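Local coordinates for protein Xyn30D (Paenibacillus barcinonensis, PDB 4QB6) that probably cleaves glucuronoxylan through its family 30 xylanase domain and binds aldouronic acid through the calcium-containing CBM35 module described here, at residues T47-V52 against N73-W78; Y65-A70 against G153-N158; N90-Y95 against W128-I133; L104-N109 against N142-V147. All blocks are in the same frame, centred on the assembly; numbering follows the deposited sequence. Where two conformers were deposited one is given.

All four contacts are antiparallel strand pairings in one beta-sandwich module. Residues 47-49 and 73-78 of contact 1 form the partly exposed edge of the five-stranded sheet that also holds the more buried contact 4; residues 51-52 continue into the strand beside 65-68 of contact 2. Contact 3 lies in the four-stranded sheet with 155-158 of contact 2; it is partly buried, with an apolar side on which Phe93 and Ile133 meet Ile106 of contact 4 and a charged outer side. Contact 2 is buried, but its residues supply ligands to two calcium ions, one of which also holds the bound sugar. Contacts 3 and 4 add arginine-aromatic packing; contact 1 relies mostly on backbone bonds.

Contact 1: residues T47-V52 against N73-W78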
loop_
_atom_site.group_PDB
_atom_site.type_symbol
_atom_site.label_atom_id
_atom_site.label_comp_id
_atom_site.label_asym_id
_atom_site.label_seq_id
_atom_site.Cartn_x
_atom_site.Cartn_y
_atom_site.Cartn_z
ATOM N N THR A 47 5.535 -7.132 -6.655
ATOM C CA THR A 47 6.956 -7.425 -6.453
ATOM C C THR A 47 7.342 -6.853 -5.096
ATOM O O THR A 47 7.059 -5.669 -4.807
ATOM C CB THR A 47 7.782 -6.774 -7.562
ATOM O OG1 THR A 47 7.356 -7.319 -8.821
ATOM C CG2 THR A 47 9.264 -7.005 -7.349
ATOM N N LEU A 48 7.968 -7.658 -4.275
ATOM C CA LEU A 48 8.360 -7.288 -2.920
ATOM C C LEU A 48 9.842 -7.100 -2.824
ATOM O O LEU A 48 10.604 -7.900 -3.429
ATOM C CB LEU A 48 7.924 -8.375 -1.940
ATOM C CG LEU A 48 6.437 -8.721 -1.979
ATOM C CD1 LEU A 48 6.082 -9.750 -0.928
ATOM C CD2 LEU A 48 5.595 -7.451 -1.759
ATOM N N THR A 49 10.279 -6.096 -2.092
ATOM C CA THR A 49 11.705 -5.848 -1.831
ATOM C C THR A 49 11.889 -5.766 -0.338
ATOM O O THR A 49 11.310 -4.906 0.322
ATOM C CB THR A 49 12.160 -4.539 -2.483
ATOM O OG1 THR A 49 11.892 -4.601 -3.889
ATOM C CG2 THR A 49 13.661 -4.323 -2.291
ATOM N N ASP A 50 12.674 -6.680 0.231
ATOM C CA ASP A 50 12.873 -6.727 1.679
ATOM C C ASP A 50 11.530 -6.666 2.431
ATOM O O ASP A 50 11.381 -5.938 3.414
ATOM C CB ASP A 50 13.828 -5.624 2.161
ATOM C CG ASP A 50 15.271 -5.892 1.757
ATOM O OD1 ASP A 50 15.787 -6.995 2.038
ATOM O OD2 ASP A 50 15.894 -4.961 1.222
ATOM N N ALA A 51 10.616 -7.503 1.976
ATOM C CA ALA A 51 9.247 -7.574 2.526
ATOM C C ALA A 51 8.758 -8.964 2.245
ATOM O O ALA A 51 9.151 -9.540 1.215
ATOM C CB ALA A 51 8.341 -6.539 1.882
ATOM N N VAL A 52 7.917 -9.500 3.110
ATOM C CA VAL A 52 7.487 -10.883 3.028
ATOM C C VAL A 52 5.996 -11.012 3.258
ATOM O O VAL A 52 5.383 -10.194 3.943
ATOM C CB VAL A 52 8.244 -11.771 4.040
ATOM C CG1 VAL A 52 9.742 -11.816 3.717
ATOM C CG2 VAL A 52 8.026 -11.326 5.464
ATOM N N ASN A 73 13.914 1.408 2.406
ATOM C CA ASN A 73 14.061 0.726 1.139
ATOM C C ASN A 73 13.390 -0.624 1.003
ATOM O O ASN A 73 13.641 -1.362 0.048
ATOM C CB ASN A 73 15.543 0.720 0.642
ATOM C CG ASN A 73 16.026 2.102 0.312
ATOM O OD1 ASN A 73 17.199 2.437 0.577
ATOM N ND2 ASN A 73 15.168 2.909 -0.218
ATOM N N SER A 74 12.493 -0.991 1.919
ATOM C CA SER A 74 11.586 -2.101 1.644
ATOM C C SER A 74 10.468 -1.548 0.790
ATOM O O SER A 74 10.154 -0.366 0.866
ATOM C CB SER A 74 10.987 -2.743 2.893
ATOM O OG SER A 74 11.915 -3.475 3.669
ATOM N N ALA A 75 9.879 -2.402 -0.017
ATOM C CA ALA A 75 8.892 -1.919 -1.003
ATOM C C ALA A 75 7.896 -2.965 -1.392
ATOM O O ALA A 75 8.189 -4.168 -1.410
ATOM C CB ALA A 75 9.579 -1.392 -2.252
ATOM N N ILE A 76 6.698 -2.493 -1.739
ATOM C CA ILE A 76 5.698 -3.264 -2.454
ATOM C C ILE A 76 5.384 -2.536 -3.742
ATOM O O ILE A 76 5.077 -1.339 -3.705
ATOM C CB ILE A 76 4.387 -3.380 -1.628
ATOM C CG1 ILE A 76 4.634 -3.948 -0.248
ATOM C CG2 ILE A 76 3.366 -4.192 -2.413
ATOM C CD1 ILE A 76 3.417 -3.846 0.666
ATOM N N GLU A 77 5.477 -3.224 -4.879
ATOM C CA GLU A 77 5.124 -2.639 -6.156
ATOM C C GLU A 77 4.013 -3.422 -6.806
ATOM O O GLU A 77 4.151 -4.627 -7.026
ATOM C CB GLU A 77 6.339 -2.652 -7.083
ATOM C CG GLU A 77 6.054 -1.994 -8.432
ATOM C CD GLU A 77 7.194 -2.024 -9.439
ATOM O OE1 GLU A 77 8.154 -2.800 -9.260
ATOM O OE2 GLU A 77 7.070 -1.319 -10.480
ATOM N N TRP A 78 2.891 -2.752 -7.056
ATOM C CA TRP A 78 1.801 -3.282 -7.868
ATOM C C TRP A 78 2.121 -2.969 -9.306
ATOM O O TRP A 78 2.349 -1.836 -9.679
ATOM C CB TRP A 78 0.477 -2.639 -7.462
ATOM C CG TRP A 78 -0.067 -3.101 -6.163
ATOM C CD1 TRP A 78 -0.947 -4.128 -5.974
ATOM C CD2 TRP A 78 0.205 -2.557 -4.864
ATOM N NE1 TRP A 78 -1.234 -4.253 -4.650
ATOM C CE2 TRP A 78 -0.542 -3.314 -3.942
ATOM C CE3 TRP A 78 1.011 -1.518 -4.383
ATOM C CZ2 TRP A 78 -0.547 -3.043 -2.585
ATOM C CZ3 TRP A 78 1.020 -1.252 -3.038
ATOM C CH2 TRP A 78 0.254 -2.026 -2.141
#
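Thr49 O is gripped twice from the strand beside it. Ala75 N donates to it at 2.9 Å, in the carbonyl plane and on a lone pair, and the CA-H of Ser74 comes in as well, with Ser74 CA 3.1 Å from Thr49 O. Thr49 N returns a bond to Ala75 O, so Thr49 and Ala75 form a hydrogen-bonded antiparallel pair. Two residues away along each strand, Thr47 and Glu77 do the same, with Thr47 N 2.9 Å from Glu77 O in a fairly straight bond (161° at the hydrogen). Leu48 and Ile76 sit between these pairs as a non-hydrogen-bonded pair. Their side chains lie alongside each other, pointing the same way, and CD2 of Leu48 rests 3.9 Å from CG1 of Ile76. The CG2 branch of Ile76, anti to its backbone N, lies over one face of the Trp78 ring, toward its rim, and the same side chain packs on Val66 and Phe68. On the other side of the sheet are Thr47, Thr49, Ala75 and Glu77; there Thr49 CB and Ala75 CB stand 4.1 Å apart. Past Thr49 the chain turns at Asp50, whose O is approached by Ser74 OG in one of two serine conformers, at a doubtfully short distance. An apolar inner side and a largely polar outer side are what the edge of a beta-sandwich sheet looks like, here in a carbohydrate-binding module.

Contact 2: residues Y65-A70 against G153-N158. With CA (calcium ion), chain C; CA (calcium ion), chain D; GCU (alpha-D-glucopyranuronic acid), chain B.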
loop_
_atom_site.group_PDB
_atom_site.type_symbol
_atom_site.label_atom_id
_atom_site.label_comp_id
_atom_site.label_asym_id
_atom_site.label_seq_id
_atom_site.Cartn_x
_atom_site.Cartn_y
_atom_site.Cartn_z
ATOM N N TYR A 65 -0.989 -10.857 4.122
ATOM C CA TYR A 65 -0.634 -9.443 4.089
ATOM C C TYR A 65 0.858 -9.370 3.932
ATOM O O TYR A 65 1.563 -10.384 4.036
ATOM C CB TYR A 65 -1.120 -8.699 5.351
ATOM C CG TYR A 65 -0.606 -9.292 6.628
ATOM C CD1 TYR A 65 0.621 -8.934 7.148
ATOM C CD2 TYR A 65 -1.351 -10.233 7.337
ATOM C CE1 TYR A 65 1.118 -9.508 8.292
ATOM C CE2 TYR A 65 -0.881 -10.806 8.494
ATOM C CZ TYR A 65 0.359 -10.434 8.977
ATOM O OH TYR A 65 0.817 -11.039 10.132
ATOM N N VAL A 66 1.360 -8.166 3.689
ATOM C CA VAL A 66 2.817 -7.984 3.524
ATOM C C VAL A 66 3.388 -7.301 4.753
ATOM O O VAL A 66 2.849 -6.280 5.219
ATOM C CB VAL A 66 3.128 -7.197 2.259
ATOM C CG1 VAL A 66 4.611 -6.858 2.199
ATOM C CG2 VAL A 66 2.696 -7.990 1.044
ATOM N N ASN A 67 4.492 -7.840 5.248
ATOM C CA ASN A 67 5.243 -7.280 6.320
ATOM C C ASN A 67 6.517 -6.673 5.747
ATOM O O ASN A 67 7.337 -7.392 5.156
ATOM C CB ASN A 67 5.554 -8.413 7.308
ATOM C CG ASN A 67 6.349 -7.951 8.475
ATOM O OD1 ASN A 67 6.778 -6.819 8.519
ATOM N ND2 ASN A 67 6.586 -8.832 9.435
ATOM N N PHE A 68 6.681 -5.353 5.828
ATOM C CA PHE A 68 7.955 -4.712 5.447
ATOM C C PHE A 68 9.008 -5.094 6.455
ATOM O O PHE A 68 8.780 -4.988 7.631
ATOM C CB PHE A 68 7.822 -3.181 5.446
ATOM C CG PHE A 68 6.825 -2.597 4.463
ATOM C CD1 PHE A 68 7.221 -2.216 3.178
ATOM C CD2 PHE A 68 5.507 -2.340 4.853
ATOM C CE1 PHE A 68 6.335 -1.595 2.342
ATOM C CE2 PHE A 68 4.633 -1.725 3.974
ATOM C CZ PHE A 68 5.038 -1.373 2.722
ATOM N N ASN A 69 10.189 -5.491 6.004
ATOM C CA ASN A 69 11.221 -5.855 6.984
ATOM C C ASN A 69 12.270 -4.831 7.273
ATOM O O ASN A 69 12.821 -4.816 8.387
ATOM C CB ASN A 69 11.897 -7.141 6.582
ATOM C CG ASN A 69 10.952 -8.310 6.631
ATOM O OD1 ASN A 69 10.780 -8.992 5.645
ATOM N ND2 ASN A 69 10.262 -8.475 7.759
ATOM N N ALA A 70 12.555 -3.959 6.337
ATOM C CA ALA A 70 13.644 -2.983 6.493
ATOM C C ALA A 70 13.105 -1.615 6.819
ATOM O O ALA A 70 12.080 -1.160 6.257
ATOM C CB ALA A 70 14.496 -2.912 5.248
ATOM N N GLY A 153 7.449 0.049 8.031
ATOM C CA GLY A 153 6.128 0.231 7.422
ATOM C C GLY A 153 5.036 -0.444 8.179
ATOM O O GLY A 153 5.270 -1.342 8.969
ATOM N N PRO A 154 3.787 -0.076 7.897
ATOM C CA PRO A 154 2.661 -0.825 8.421
ATOM C C PRO A 154 2.572 -2.193 7.764
ATOM O O PRO A 154 3.069 -2.371 6.659
ATOM C CB PRO A 154 1.482 0.039 8.017
ATOM C CG PRO A 154 1.904 0.644 6.732
ATOM C CD PRO A 154 3.384 0.903 6.886
ATOM N N ASN A 155 1.926 -3.154 8.399
ATOM C CA ASN A 155 1.620 -4.381 7.712
ATOM C C ASN A 155 0.507 -4.077 6.700
ATOM O O ASN A 155 -0.494 -3.433 7.053
ATOM C CB ASN A 155 1.183 -5.471 8.657
ATOM C CG ASN A 155 2.302 -6.018 9.501
ATOM O OD1 ASN A 155 3.483 -5.803 9.238
ATOM N ND2 ASN A 155 1.930 -6.800 10.503
ATOM N N MET A 156 0.648 -4.494 5.452
ATOM C CA MET A 156 -0.185 -4.000 4.365
ATOM C C MET A 156 -1.033 -5.107 3.805
ATOM O O MET A 156 -0.510 -6.128 3.332
ATOM C CB MET A 156 0.693 -3.414 3.255
ATOM C CG MET A 156 -0.083 -2.706 2.158
ATOM S SD MET A 156 -1.075 -1.322 2.705
ATOM C CE MET A 156 0.095 -0.197 3.302
ATOM N N ASP A 157 -2.349 -4.940 3.849
ATOM C CA ASP A 157 -3.268 -5.997 3.408
ATOM C C ASP A 157 -3.622 -5.903 1.944
ATOM O O ASP A 157 -3.554 -6.906 1.226
ATOM C CB ASP A 157 -4.536 -5.961 4.264
ATOM C CG ASP A 157 -5.460 -7.114 4.001
ATOM O OD1 ASP A 157 -5.039 -8.154 3.470
ATOM O OD2 ASP A 157 -6.638 -6.940 4.360
ATOM N N ASN A 158 -4.025 -4.733 1.510
ATOM C CA ASN A 158 -4.549 -4.538 0.148
ATOM C C ASN A 158 -4.646 -3.060 -0.120
ATOM O O ASN A 158 -4.486 -2.242 0.815
ATOM C CB ASN A 158 -5.912 -5.277 -0.061
ATOM C CG ASN A 158 -7.064 -4.673 0.699
ATOM O OD1 ASN A 158 -7.901 -5.399 1.288
ATOM N ND2 ASN A 158 -7.182 -3.428 0.644
HETATM CA CA CA C . 7.579 -4.938 9.696
HETATM CA CA CA D . -4.313 -9.337 1.687
HETATM C C1 GCU B . 6.135 -7.428 14.895
HETATM C C2 GCU B . 4.980 -7.993 14.109
HETATM C C3 GCU B . 5.144 -7.768 12.622
HETATM C C4 GCU B . 5.443 -6.233 12.354
HETATM C C5 GCU B . 6.671 -5.842 13.154
HETATM C C6 GCU B . 7.046 -4.428 12.982
HETATM O O2 GCU B . 4.778 -9.387 14.456
HETATM O O3 GCU B . 4.010 -8.135 11.843
HETATM O O4 GCU B . 5.767 -6.080 10.955
HETATM O O5 GCU B . 6.327 -6.070 14.505
HETATM O O6A GCU B . 7.262 -4.004 11.838
HETATM O O6B GCU B . 7.142 -3.697 13.960
HETATM O O HOH W 1 5.589 -4.104 8.516
HETATM O O HOH W 2 9.036 -6.648 10.566
#
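Phe68 turns the edge of its ring to Pro154, whose O lies near the ring plane, 3.0 Å from Phe68 CD2. Gly153 CA and Met156 CB approach the same ring obliquely. The Tyr65 ring lies against the Asn155 side chain, with Tyr65 CD1 3.8 Å from Asn155 CB and ring and amide planes only 23° apart. Between these groups Val66 and Met156 form a single antiparallel bridge: Val66 N to Met156 O and Met156 N to Val66 O are both 2.8 Å. Beyond it, Asp157 and Asn158 both face Arg94 in a classic beta bulge. Asp157 binds one calcium ion through its O and, at 2.3 Å, its OD1, while OD2 makes a salt bridge to Arg94. A second calcium ion, with Asn67 and Asn155, forms part of the module's glucuronic acid pocket. Asn67 CG stands anti to the backbone N (chi1 180°); its OD1 binds this ion at 2.4 Å, and Glu54 holds ND2. Phe68 O, Glu152, two waters and O4 and O6A of the glucuronic acid complete the shell.

Contact 3: residues N90-Y95 against W128-I133; sequences NVKFRY and WGEKTI
Backbone bonds join Val91 to Ile133, Phe93 to Lys131 and Tyr95 to Gly129, two in each pair; Val91 N to Ile133 O is 2.9 Å. Lys92-Thr132 and Arg94-Glu130 are the non-hydrogen-bonded pairs between.

Arg94 packs flat against the Trp128 side chain. The arginine chain runs extended from CG to NE and lays the guanidinium over the start of the indole side chain: Trp128 CB sits over the centre of the guanidinium, 3.4 Å above its plane, and NH1 lies over the ring face, offset toward the rim. The two planes are 15° apart. NH1 also makes a salt bridge to Asp157 of the adjoining strand 155-163, which helps set the rotation of the group.

Apolar contacts gather on the opposite side of the sheet. Ile133 CD1 meets the edge of the Phe93 ring, 3.7 Å from CE1, while its CG1, between backbone N and carbonyl carbon (chi1 62°), lies 3.8 Å from Val91 CB.

Among the charged and water-mediated links, one water bridges Arg94 NE and Glu130 OE2, at 2.9 Å from each. Another donates to Tyr95 OH, which also bonds Thr120 O, and to Glu130 O. Lys92 CD comes within 3.5 Å of Glu130 OE1, but NZ stays beyond salt-bridge range.

With its largely apolar inner face and charged outer face, this is the edge strand 128-137 paired with its inner neighbour 87-96 in a beta-sandwich carbohydrate-binding module.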
loop_
_atom_site.group_PDB
_atom_site.type_symbol
_atom_site.label_atom_id
_atom_site.label_comp_id
_atom_site.label_asym_id
_atom_site.label_seq_id
_atom_site.Cartn_x
_atom_site.Cartn_y
_atom_site.Cartn_z
ATOM N N ASN A 90 -8.749 7.775 -5.815
ATOM C CA ASN A 90 -8.702 7.476 -4.382
ATOM C C ASN A 90 -8.053 6.129 -4.204
ATOM O O ASN A 90 -8.552 5.130 -4.734
ATOM C CB ASN A 90 -10.108 7.440 -3.795
ATOM C CG ASN A 90 -10.788 8.774 -3.825
ATOM O OD1 ASN A 90 -10.158 9.800 -3.797
ATOM N ND2 ASN A 90 -12.118 8.763 -3.903
ATOM N N VAL A 91 -6.896 6.071 -3.565
ATOM C CA VAL A 91 -6.210 4.827 -3.273
ATOM C C VAL A 91 -6.330 4.592 -1.785
ATOM O O VAL A 91 -5.809 5.389 -0.986
ATOM C CB VAL A 91 -4.738 4.839 -3.730
ATOM C CG1 VAL A 91 -4.068 3.537 -3.372
ATOM C CG2 VAL A 91 -4.646 5.114 -5.231
ATOM N N LYS A 92 -7.047 3.557 -1.412
ATOM C CA LYS A 92 -7.360 3.248 -0.030
ATOM C C LYS A 92 -6.580 2.043 0.413
ATOM O O LYS A 92 -6.783 0.938 -0.089
ATOM C CB LYS A 92 -8.863 3.040 0.125
ATOM C CG LYS A 92 -9.287 2.684 1.549
ATOM C CD LYS A 92 -10.802 2.629 1.696
ATOM C CE LYS A 92 -11.440 1.564 0.854
ATOM N NZ LYS A 92 -12.926 1.614 1.029
ATOM N N PHE A 93 -5.652 2.236 1.335
ATOM C CA PHE A 93 -4.820 1.190 1.894
ATOM C C PHE A 93 -5.503 0.580 3.086
ATOM O O PHE A 93 -5.972 1.332 3.955
ATOM C CB PHE A 93 -3.486 1.781 2.393
ATOM C CG PHE A 93 -2.664 2.440 1.327
ATOM C CD1 PHE A 93 -2.834 3.781 1.021
ATOM C CD2 PHE A 93 -1.720 1.722 0.610
ATOM C CE1 PHE A 93 -2.066 4.372 0.052
ATOM C CE2 PHE A 93 -0.979 2.331 -0.379
ATOM C CZ PHE A 93 -1.163 3.656 -0.656
ATOM N N ARG A 94 -5.573 -0.731 3.176
ATOM C CA ARG A 94 -6.025 -1.436 4.382
ATOM C C ARG A 94 -4.776 -1.986 5.029
ATOM O O ARG A 94 -4.019 -2.745 4.395
ATOM C CB ARG A 94 -7.019 -2.538 4.064
ATOM C CG ARG A 94 -7.622 -3.179 5.322
ATOM C CD ARG A 94 -8.808 -4.056 4.969
ATOM N NE ARG A 94 -9.558 -4.534 6.151
ATOM C CZ ARG A 94 -9.390 -5.705 6.715
ATOM N NH1 ARG A 94 -8.463 -6.531 6.303
ATOM N NH2 ARG A 94 -10.144 -6.072 7.755
ATOM N N TYR A 95 -4.531 -1.604 6.282
ATOM C CA TYR A 95 -3.245 -1.848 6.943
ATOM C C TYR A 95 -3.396 -1.973 8.429
ATOM O O TYR A 95 -4.411 -1.535 8.985
ATOM C CB TYR A 95 -2.252 -0.699 6.615
ATOM C CG TYR A 95 -2.547 0.587 7.354
ATOM C CD1 TYR A 95 -3.498 1.497 6.898
ATOM C CD2 TYR A 95 -1.888 0.893 8.535
ATOM C CE1 TYR A 95 -3.773 2.650 7.602
ATOM C CE2 TYR A 95 -2.156 2.049 9.229
ATOM C CZ TYR A 95 -3.110 2.906 8.773
ATOM O OH TYR A 95 -3.389 4.092 9.461
ATOM N N TRP A 128 -7.246 -3.600 11.575
ATOM C CA TRP A 128 -7.026 -3.207 10.194
ATOM C C TRP A 128 -7.756 -1.921 9.933
ATOM O O TRP A 128 -8.994 -1.890 9.927
ATOM C CB TRP A 128 -7.489 -4.314 9.256
ATOM C CG TRP A 128 -6.726 -5.576 9.467
ATOM C CD1 TRP A 128 -7.082 -6.609 10.274
ATOM C CD2 TRP A 128 -5.436 -5.916 8.927
ATOM N NE1 TRP A 128 -6.110 -7.580 10.240
ATOM C CE2 TRP A 128 -5.094 -7.188 9.409
ATOM C CE3 TRP A 128 -4.553 -5.275 8.045
ATOM C CZ2 TRP A 128 -3.899 -7.807 9.084
ATOM C CZ3 TRP A 128 -3.366 -5.886 7.746
ATOM C CH2 TRP A 128 -3.071 -7.144 8.226
ATOM N N GLY A 129 -7.003 -0.847 9.774
ATOM C CA GLY A 129 -7.548 0.455 9.462
ATOM C C GLY A 129 -7.401 0.787 8.007
ATOM O O GLY A 129 -6.869 0.007 7.207
ATOM N N GLU A 130 -7.853 1.961 7.641
ATOM C CA GLU A 130 -7.825 2.433 6.268
ATOM C C GLU A 130 -7.230 3.809 6.193
ATOM O O GLU A 130 -7.411 4.641 7.103
ATOM C CB GLU A 130 -9.250 2.413 5.670
ATOM C CG GLU A 130 -9.761 0.983 5.488
ATOM C CD GLU A 130 -11.166 0.831 4.927
ATOM O OE1 GLU A 130 -11.931 1.810 4.948
ATOM O OE2 GLU A 130 -11.488 -0.305 4.502
ATOM N N LYS A 131 -6.528 4.061 5.115
ATOM C CA LYS A 131 -6.022 5.390 4.812
ATOM C C LYS A 131 -6.199 5.612 3.356
ATOM O O LYS A 131 -5.825 4.741 2.535
ATOM C CB LYS A 131 -4.561 5.482 5.151
ATOM C CG LYS A 131 -3.916 6.768 4.680
ATOM C CD LYS A 131 -2.432 6.749 4.972
ATOM C CE LYS A 131 -1.705 7.777 4.150
ATOM N NZ LYS A 131 -1.995 9.129 4.644
ATOM N N THR A 132 -6.737 6.758 2.968
ATOM C CA THR A 132 -6.967 7.070 1.552
ATOM C C THR A 132 -6.129 8.227 1.125
ATOM O O THR A 132 -6.065 9.249 1.841
ATOM C CB THR A 132 -8.451 7.387 1.305
ATOM O OG1 THR A 132 -9.228 6.245 1.643
ATOM C CG2 THR A 132 -8.731 7.698 -0.152
ATOM N N ILE A 133 -5.438 8.076 0.006
ATOM C CA ILE A 133 -4.719 9.171 -0.623
ATOM C C ILE A 133 -5.398 9.475 -1.958
ATOM O O ILE A 133 -6.092 8.622 -2.537
ATOM C CB ILE A 133 -3.244 8.839 -0.849
ATOM C CG1 ILE A 133 -3.075 7.664 -1.793
ATOM C CG2 ILE A 133 -2.528 8.536 0.466
ATOM C CD1 ILE A 133 -1.645 7.304 -2.157
HETATM O O HOH W 3 -11.397 -2.321 6.550
HETATM O O HOH W 4 -6.210 4.084 10.109
#

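Contact 4: residues L104-N109 against N142-V147; sequences LDIYVN and NTLRIV
Tyr107 makes its way out from the strand beside Arg145 and Val147. Its CB lies 3.9 Å from Arg145 O, and CG, set anti to the carbonyl carbon (chi1 -64°), starts a ring that runs alongside the arginine. CD1 and CE1 meet Val147 CG2, the latter at 3.7 Å. The ring centre is covered on one face by Arg145 NH2, 3.4 Å above the plane, and Tyr107 CZ is 3.5 Å from Arg145 NH2; OH is a little farther off. This is a cation-pi contact, with Arg145 CZ 13° off the ring normal; it holds for one of two arginine conformers and may not be made by the other. On the inner side Leu104 CD1 meets Ile146 CD1 at 3.9 Å, while Ile106 and Ile146 lie side by side. Tyr107 N bonds to Arg145 O at 2.8 Å, and Asp105 and Val147 are likewise paired through their backbones. The pairing thus combines backbone bonds with apolar packing on the Leu104, Ile106 and Ile146 side and, on the other, a cationic arginine over an electron-rich ring, with Glu77 beside Arg145.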
loop_
_atom_site.group_PDB
_atom_site.type_symbol
_atom_site.label_atom_id
_atom_site.label_comp_id
_atom_site.label_asym_id
_atom_site.label_seq_id
_atom_site.Cartn_x
_atom_site.Cartn_y
_atom_site.Cartn_z
ATOM N N LEU A 104 5.785 6.386 4.331
ATOM C CA LEU A 104 6.151 5.709 3.077
ATOM C C LEU A 104 6.269 6.689 1.938
ATOM O O LEU A 104 5.408 7.582 1.800
ATOM C CB LEU A 104 5.140 4.626 2.667
ATOM C CG LEU A 104 4.807 3.535 3.670
ATOM C CD1 LEU A 104 3.765 2.583 3.129
ATOM C CD2 LEU A 104 6.045 2.726 4.029
ATOM N N ASP A 105 7.257 6.524 1.078
ATOM C CA ASP A 105 7.269 7.216 -0.216
ATOM C C ASP A 105 6.339 6.460 -1.143
ATOM O O ASP A 105 6.278 5.236 -1.119
ATOM C CB ASP A 105 8.685 7.237 -0.807
ATOM C CG ASP A 105 9.597 8.290 -0.229
ATOM O OD1 ASP A 105 9.166 9.202 0.481
ATOM O OD2 ASP A 105 10.807 8.188 -0.577
ATOM N N ILE A 106 5.637 7.186 -1.996
ATOM C CA ILE A 106 4.671 6.603 -2.932
ATOM C C ILE A 106 5.012 7.048 -4.339
ATOM O O ILE A 106 5.143 8.254 -4.606
ATOM C CB ILE A 106 3.222 6.962 -2.538
ATOM C CG1 ILE A 106 3.035 6.577 -1.044
ATOM C CG2 ILE A 106 2.227 6.324 -3.495
ATOM C CD1 ILE A 106 1.649 6.376 -0.524
ATOM N N TYR A 107 5.186 6.076 -5.224
ATOM C CA TYR A 107 5.535 6.257 -6.628
ATOM C C TYR A 107 4.379 5.784 -7.466
ATOM O O TYR A 107 3.742 4.791 -7.145
ATOM C CB TYR A 107 6.768 5.417 -6.988
ATOM C CG TYR A 107 8.068 5.772 -6.295
ATOM C CD1 TYR A 107 8.284 5.457 -4.950
ATOM C CD2 TYR A 107 9.096 6.389 -6.991
ATOM C CE1 TYR A 107 9.484 5.770 -4.318
ATOM C CE2 TYR A 107 10.287 6.704 -6.357
ATOM C CZ TYR A 107 10.445 6.389 -5.024
ATOM O OH TYR A 107 11.647 6.677 -4.376
ATOM N N VAL A 108 4.081 6.543 -8.514
ATOM C CA VAL A 108 3.104 6.147 -9.505
ATOM C C VAL A 108 3.786 6.162 -10.870
ATOM O O VAL A 108 4.424 7.156 -11.258
ATOM C CB VAL A 108 1.862 7.053 -9.506
ATOM C CG1 VAL A 108 0.978 6.788 -10.726
ATOM C CG2 VAL A 108 1.091 6.890 -8.200
ATOM N N ASN A 109 3.736 5.028 -11.566
ATOM C CA ASN A 109 4.384 4.894 -12.885
ATOM C C ASN A 109 5.846 5.308 -12.847
ATOM O O ASN A 109 6.370 5.958 -13.786
ATOM C CB ASN A 109 3.595 5.654 -13.974
ATOM C CG ASN A 109 2.184 5.126 -14.135
ATOM O OD1 ASN A 109 1.167 5.875 -14.209
ATOM N ND2 ASN A 109 2.087 3.854 -14.149
ATOM N N ASN A 142 -1.189 0.729 -14.926
ATOM C CA ASN A 142 -0.274 1.587 -14.193
ATOM C C ASN A 142 0.481 0.762 -13.144
ATOM O O ASN A 142 0.079 -0.329 -12.784
ATOM C CB ASN A 142 -1.037 2.645 -13.373
ATOM C CG ASN A 142 -1.880 3.595 -14.207
ATOM O OD1 ASN A 142 -2.900 3.189 -14.817
ATOM N ND2 ASN A 142 -1.525 4.836 -14.184
ATOM N N THR A 143 1.573 1.349 -12.661
ATOM C CA THR A 143 2.288 0.798 -11.503
ATOM C C THR A 143 2.170 1.752 -10.319
ATOM O O THR A 143 2.026 2.982 -10.476
ATOM C CB THR A 143 3.759 0.522 -11.792
ATOM O OG1 THR A 143 4.438 1.734 -11.986
ATOM C CG2 THR A 143 3.939 -0.357 -13.009
ATOM N N LEU A 144 2.240 1.193 -9.118
ATOM C CA LEU A 144 2.270 1.996 -7.892
ATOM C C LEU A 144 3.162 1.271 -6.921
ATOM O O LEU A 144 2.951 0.077 -6.653
ATOM C CB LEU A 144 0.860 2.143 -7.331
ATOM C CG LEU A 144 0.639 3.077 -6.152
ATOM C CD1 LEU A 144 -0.771 3.655 -6.146
ATOM C CD2 LEU A 144 0.906 2.353 -4.844
ATOM N N ARG A 145 4.159 1.985 -6.392
ATOM C CA ARG A 145 5.087 1.402 -5.446
ATOM C C ARG A 145 5.076 2.231 -4.162
ATOM O O ARG A 145 4.927 3.465 -4.165
ATOM C CB ARG A 145 6.506 1.311 -6.034
ATOM C CG ARG A 145 7.465 0.563 -5.124
ATOM C CD ARG A 145 8.738 0.209 -5.830
ATOM N NE ARG A 145 9.299 1.464 -6.243
ATOM C CZ ARG A 145 10.477 1.966 -5.901
ATOM N NH1 ARG A 145 11.308 1.304 -5.110
ATOM N NH2 ARG A 145 10.819 3.146 -6.392
ATOM N N ILE A 146 5.177 1.529 -3.049
ATOM C CA ILE A 146 5.302 2.160 -1.728
ATOM C C ILE A 146 6.564 1.643 -1.048
ATOM O O ILE A 146 6.849 0.449 -1.115
ATOM C CB ILE A 146 4.033 1.940 -0.918
ATOM C CG1 ILE A 146 3.785 0.475 -0.525
ATOM C CG2 ILE A 146 2.848 2.488 -1.681
ATOM C CD1 ILE A 146 2.505 0.273 0.250
ATOM N N VAL A 147 7.302 2.559 -0.433
ATOM C CA VAL A 147 8.678 2.287 -0.024
ATOM C C VAL A 147 8.917 2.852 1.356
ATOM O O VAL A 147 8.590 4.005 1.631
ATOM C CB VAL A 147 9.673 2.907 -1.015
ATOM C CG1 VAL A 147 11.078 2.396 -0.733
ATOM C CG2 VAL A 147 9.323 2.589 -2.466
#